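PDB 6NDS: 3-hydroxy-3-methylglutaryl-CoA lyase from Acinetobacter baumannii, which belongs to the HMGL-like family of TIM-barrel proteins and is modelled here with coenzyme A and a zinc ion. Local coordinates for residues 164-175 with 198-207. Residues are numbered along the deposited sequence; the frame is centred on the assembly and turned at random.
With ACT (acetate ion), chain E.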
loop_
_atom_site.group_PDB
_atom_site.type_symbol
_atom_site.label_atom_id
_atom_site.label_comp_id
_atom_site.label_asym_id
_atom_site.label_seq_id
_atom_site.Cartn_x
_atom_site.Cartn_y
_atom_site.Cartn_z
ATOM N N GLU A 164 -7.111 22.811 8.594
ATOM C CA GLU A 164 -8.164 21.919 9.064
ATOM C C GLU A 164 -9.393 22.699 9.522
ATOM O O GLU A 164 -10.522 22.212 9.362
ATOM C CB GLU A 164 -7.625 21.011 10.176
ATOM C CG GLU A 164 -6.619 19.994 9.647
ATOM C CD GLU A 164 -5.928 19.172 10.726
ATOM O OE1 GLU A 164 -6.401 19.150 11.883
ATOM O OE2 GLU A 164 -4.901 18.538 10.404
ATOM N N ARG A 165 -9.200 23.907 10.068
ATOM C CA ARG A 165 -10.336 24.767 10.401
ATOM C C ARG A 165 -11.151 25.101 9.157
ATOM O O ARG A 165 -12.382 25.188 9.214
ATOM C CB ARG A 165 -9.852 26.048 11.086
ATOM N N GLU A 166 -10.482 25.276 8.016
ATOM C CA GLU A 166 -11.203 25.574 6.784
ATOM C C GLU A 166 -12.000 24.367 6.303
ATOM O O GLU A 166 -13.133 24.518 5.828
ATOM C CB GLU A 166 -10.227 26.053 5.706
ATOM C CG GLU A 166 -10.852 26.254 4.323
ATOM C CD GLU A 166 -11.858 27.397 4.269
ATOM O OE1 GLU A 166 -11.986 28.152 5.260
ATOM O OE2 GLU A 166 -12.517 27.551 3.218
ATOM N N VAL A 167 -11.421 23.165 6.402
ATOM C CA VAL A 167 -12.164 21.944 6.092
ATOM C C VAL A 167 -13.436 21.868 6.928
ATOM O O VAL A 167 -14.531 21.643 6.404
ATOM C CB VAL A 167 -11.276 20.706 6.310
ATOM C CG1 VAL A 167 -12.109 19.432 6.237
ATOM C CG2 VAL A 167 -10.139 20.693 5.284
ATOM N N PHE A 168 -13.312 22.083 8.242
ATOM C CA PHE A 168 -14.477 21.997 9.121
ATOM C C PHE A 168 -15.510 23.071 8.793
ATOM O O PHE A 168 -16.719 22.823 8.879
ATOM C CB PHE A 168 -14.031 22.096 10.579
ATOM C CG PHE A 168 -12.984 21.076 10.965
ATOM C CD1 PHE A 168 -12.010 21.380 11.907
ATOM C CD2 PHE A 168 -12.974 19.816 10.383
ATOM C CE1 PHE A 168 -11.046 20.448 12.256
ATOM C CE2 PHE A 168 -12.013 18.880 10.731
ATOM C CZ PHE A 168 -11.050 19.197 11.667
ATOM N N SER A 169 -15.056 24.272 8.420
ATOM C CA SER A 169 -15.981 25.333 8.036
ATOM C C SER A 169 -16.785 24.947 6.800
ATOM O O SER A 169 -17.982 25.248 6.709
ATOM C CB SER A 169 -15.206 26.627 7.794
ATOM O OG SER A 169 -16.060 27.652 7.325
ATOM N N LEU A 170 -16.142 24.282 5.838
ATOM C CA LEU A 170 -16.848 23.844 4.638
ATOM C C LEU A 170 -17.842 22.735 4.960
ATOM O O LEU A 170 -18.963 22.733 4.445
ATOM C CB LEU A 170 -15.841 23.387 3.583
ATOM C CG LEU A 170 -14.896 24.489 3.100
ATOM C CD1 LEU A 170 -13.733 23.889 2.313
ATOM C CD2 LEU A 170 -15.636 25.522 2.268
ATOM N N VAL A 171 -17.450 21.783 5.808
ATOM C CA VAL A 171 -18.396 20.764 6.260
ATOM C C VAL A 171 -19.607 21.419 6.922
ATOM O O VAL A 171 -20.760 21.066 6.643
ATOM C CB VAL A 171 -17.709 19.771 7.213
ATOM C CG1 VAL A 171 -18.761 18.866 7.853
ATOM C CG2 VAL A 171 -16.662 18.945 6.465
ATOM N N GLU A 172 -19.362 22.392 7.808
ATOM C CA GLU A 172 -20.470 23.067 8.481
ATOM C C GLU A 172 -21.376 23.786 7.484
ATOM O O GLU A 172 -22.598 23.845 7.676
ATOM C CB GLU A 172 -19.932 24.045 9.526
ATOM C CG GLU A 172 -19.311 23.371 10.738
ATOM C CD GLU A 172 -18.746 24.364 11.733
ATOM O OE1 GLU A 172 -18.869 24.114 12.949
ATOM O OE2 GLU A 172 -18.181 25.394 11.302
ATOM N N HIS A 173 -20.800 24.338 6.417
ATOM C CA HIS A 173 -21.619 25.010 5.410
ATOM C C HIS A 173 -22.523 24.012 4.691
ATOM O O HIS A 173 -23.694 24.306 4.424
ATOM C CB HIS A 173 -20.721 25.748 4.418
ATOM C CG HIS A 173 -21.422 26.810 3.627
ATOM N ND1 HIS A 173 -22.796 26.879 3.514
ATOM C CD2 HIS A 173 -20.933 27.849 2.906
ATOM C CE1 HIS A 173 -23.121 27.915 2.759
ATOM N NE2 HIS A 173 -22.010 28.520 2.377
ATOM N N TYR A 174 -21.999 22.829 4.368
ATOM C CA TYR A 174 -22.847 21.774 3.826
ATOM C C TYR A 174 -24.000 21.457 4.776
ATOM O O TYR A 174 -25.157 21.341 4.352
ATOM C CB TYR A 174 -22.014 20.524 3.560
ATOM C CG TYR A 174 -21.331 20.458 2.212
ATOM C CD1 TYR A 174 -22.027 20.681 1.027
ATOM C CD2 TYR A 174 -19.982 20.137 2.125
ATOM C CE1 TYR A 174 -21.385 20.586 -0.209
ATOM C CE2 TYR A 174 -19.338 20.044 0.910
ATOM C CZ TYR A 174 -20.041 20.274 -0.257
ATOM O OH TYR A 174 -19.382 20.160 -1.466
ATOM N N LEU A 175 -23.700 21.312 6.071
ATOM C CA LEU A 175 -24.743 21.002 7.049
ATOM C C LEU A 175 -25.796 22.097 7.100
ATOM O O LEU A 175 -26.989 21.814 7.260
ATOM C CB LEU A 175 -24.130 20.798 8.436
ATOM C CG LEU A 175 -23.795 19.363 8.870
ATOM C CD1 LEU A 175 -23.168 18.570 7.762
ATOM C CD2 LEU A 175 -22.883 19.370 10.082
ATOM N N ARG A 198 -6.983 12.456 13.448
ATOM C CA ARG A 198 -7.359 13.745 14.018
ATOM C C ARG A 198 -8.552 14.348 13.284
ATOM O O ARG A 198 -9.520 14.797 13.913
ATOM C CB ARG A 198 -6.162 14.694 13.986
ATOM C CG ARG A 198 -6.486 16.117 14.394
ATOM C CD ARG A 198 -5.222 16.968 14.493
ATOM N NE ARG A 198 -4.555 17.149 13.202
ATOM C CZ ARG A 198 -3.433 16.526 12.838
ATOM N NH1 ARG A 198 -2.840 15.666 13.661
ATOM N NH2 ARG A 198 -2.895 16.771 11.653
ATOM N N ILE A 199 -8.504 14.361 11.950
ATOM C CA ILE A 199 -9.570 14.990 11.179
ATOM C C ILE A 199 -10.856 14.178 11.282
ATOM O O ILE A 199 -11.942 14.739 11.485
ATOM C CB ILE A 199 -9.139 15.188 9.712
ATOM C CG1 ILE A 199 -8.075 16.294 9.612
ATOM C CG2 ILE A 199 -10.355 15.533 8.849
ATOM C CD1 ILE A 199 -7.489 16.498 8.196
ATOM N N VAL A 200 -10.761 12.851 11.155
ATOM C CA VAL A 200 -11.964 12.026 11.196
ATOM C C VAL A 200 -12.607 12.073 12.580
ATOM O O VAL A 200 -13.838 12.146 12.699
ATOM C CB VAL A 200 -11.649 10.584 10.768
ATOM C CG1 VAL A 200 -12.833 9.675 11.073
ATOM C CG2 VAL A 200 -11.306 10.532 9.272
ATOM N N SER A 201 -11.800 12.003 13.645
ATOM C CA SER A 201 -12.363 12.123 14.988
ATOM C C SER A 201 -13.148 13.412 15.131
ATOM O O SER A 201 -14.243 13.420 15.705
ATOM C CB SER A 201 -11.263 12.056 16.051
ATOM O OG SER A 201 -10.619 10.794 16.023
ATOM N N HIS A 202 -12.616 14.513 14.605
ATOM C CA HIS A 202 -13.305 15.786 14.781
ATOM C C HIS A 202 -14.583 15.834 13.953
ATOM O O HIS A 202 -15.627 16.284 14.443
ATOM C CB HIS A 202 -12.383 16.948 14.422
ATOM C CG HIS A 202 -13.017 18.292 14.607
ATOM N ND1 HIS A 202 -13.098 18.916 15.834
ATOM C CD2 HIS A 202 -13.629 19.118 13.727
ATOM C CE1 HIS A 202 -13.712 20.077 15.698
ATOM N NE2 HIS A 202 -14.043 20.225 14.429
ATOM N N VAL A 203 -14.532 15.364 12.705
ATOM C CA VAL A 203 -15.730 15.422 11.879
ATOM C C VAL A 203 -16.810 14.504 12.441
ATOM O O VAL A 203 -18.000 14.833 12.381
ATOM C CB VAL A 203 -15.393 15.108 10.407
ATOM C CG1 VAL A 203 -16.651 15.042 9.580
ATOM C CG2 VAL A 203 -14.485 16.187 9.848
ATOM N N LEU A 204 -16.427 13.369 13.034
ATOM C CA LEU A 204 -17.411 12.500 13.685
ATOM C C LEU A 204 -17.998 13.093 14.967
ATOM O O LEU A 204 -18.875 12.462 15.567
ATOM C CB LEU A 204 -16.797 11.128 13.978
ATOM C CG LEU A 204 -16.569 10.301 12.706
ATOM C CD1 LEU A 204 -15.858 8.984 13.018
ATOM C CD2 LEU A 204 -17.881 10.048 11.954
ATOM N N SER A 205 -17.547 14.265 15.415
ATOM C CA SER A 205 -18.283 14.998 16.437
ATOM C C SER A 205 -19.370 15.880 15.838
ATOM O O SER A 205 -20.180 16.442 16.585
ATOM C CB SER A 205 -17.328 15.860 17.270
ATOM O OG SER A 205 -16.960 17.031 16.564
ATOM N N LEU A 206 -19.392 16.023 14.512
ATOM C CA LEU A 206 -20.401 16.777 13.776
ATOM C C LEU A 206 -21.420 15.883 13.087
ATOM O O LEU A 206 -22.608 16.220 13.054
ATOM C CB LEU A 206 -19.737 17.664 12.717
ATOM C CG LEU A 206 -18.701 18.684 13.187
ATOM C CD1 LEU A 206 -17.976 19.289 11.991
ATOM C CD2 LEU A 206 -19.367 19.767 14.018
ATOM N N ILE A 207 -20.980 14.766 12.506
ATOM C CA ILE A 207 -21.853 13.841 11.799
ATOM C C ILE A 207 -21.545 12.424 12.270
ATOM O O ILE A 207 -20.582 12.180 12.998
ATOM C CB ILE A 207 -21.715 13.949 10.266
ATOM C CG1 ILE A 207 -20.291 13.599 9.826
ATOM C CG2 ILE A 207 -22.109 15.357 9.782
ATOM C CD1 ILE A 207 -20.096 13.644 8.313
HETATM C C ACT E . 0.400 14.898 11.796
HETATM O O ACT E . -0.043 15.274 10.673
HETATM O OXT ACT E . 0.134 15.350 12.947
HETATM C CH3 ACT E . 1.416 13.718 11.778
HETATM O O HOH W 1 -16.059 22.164 13.263
#
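Two neighbouring outer helices of the TIM barrel meet here, joined by the salt bridge of Glu164 with Arg198 and the ring pair of Phe168 with His202. The short helical segments run in the same general sense, their axes 32° apart and 11.3 Å away at closest approach. Arg198 grips the carboxylate side-on. Its NE donates to Glu164 OE1 at 3.0 Å, and its NH2 donates to Glu164 OE2, also at 3.0 Å. Both oxygens use their syn lone pairs, and the two flat groups are nearly coplanar. Two bonds to separate oxygens hold the carboxylate against rotation. An acetate ion, probably from the crystallisation liquor, takes a hydrogen bond from Arg198 NH1. Ile199 lies against the stem of the glutamate, with CD1 3.9 Å from Glu164 CG.

One turn on, His202 CD2 sits over the centre of one Phe168 ring face, 3.3 Å from Phe168 CE1. The planes are inclined at 37°, an oblique pairing. The His202 side chain leaves the helix with CG opposite the backbone N (chi1 -179°), and this brings the imidazole across to the phenyl ring. Ile199 CG2 approaches the phenyl edge, and Val203 CG2 comes within 3.8 Å of Phe168 CE2. A water hydrogen-bonds His202 NE2 and, weakly, Glu172 OE1.

Beyond the end of helix 193-203 the contact is apolar. Leu206 CD1 packs on Val171 CG1, and Ile207 CG2 lies 3.9 Å from Leu175 CD1. Strand 182-186, which comes between the two helices in the chain, lies on their inner side. Ile199 and Val203 rest on its Leu184, while Tyr174 and Ile207 touch its Ile182. Leu170 and Tyr174 also reach strand 145-151, and Val200 and Leu204 pack on strand 212-216.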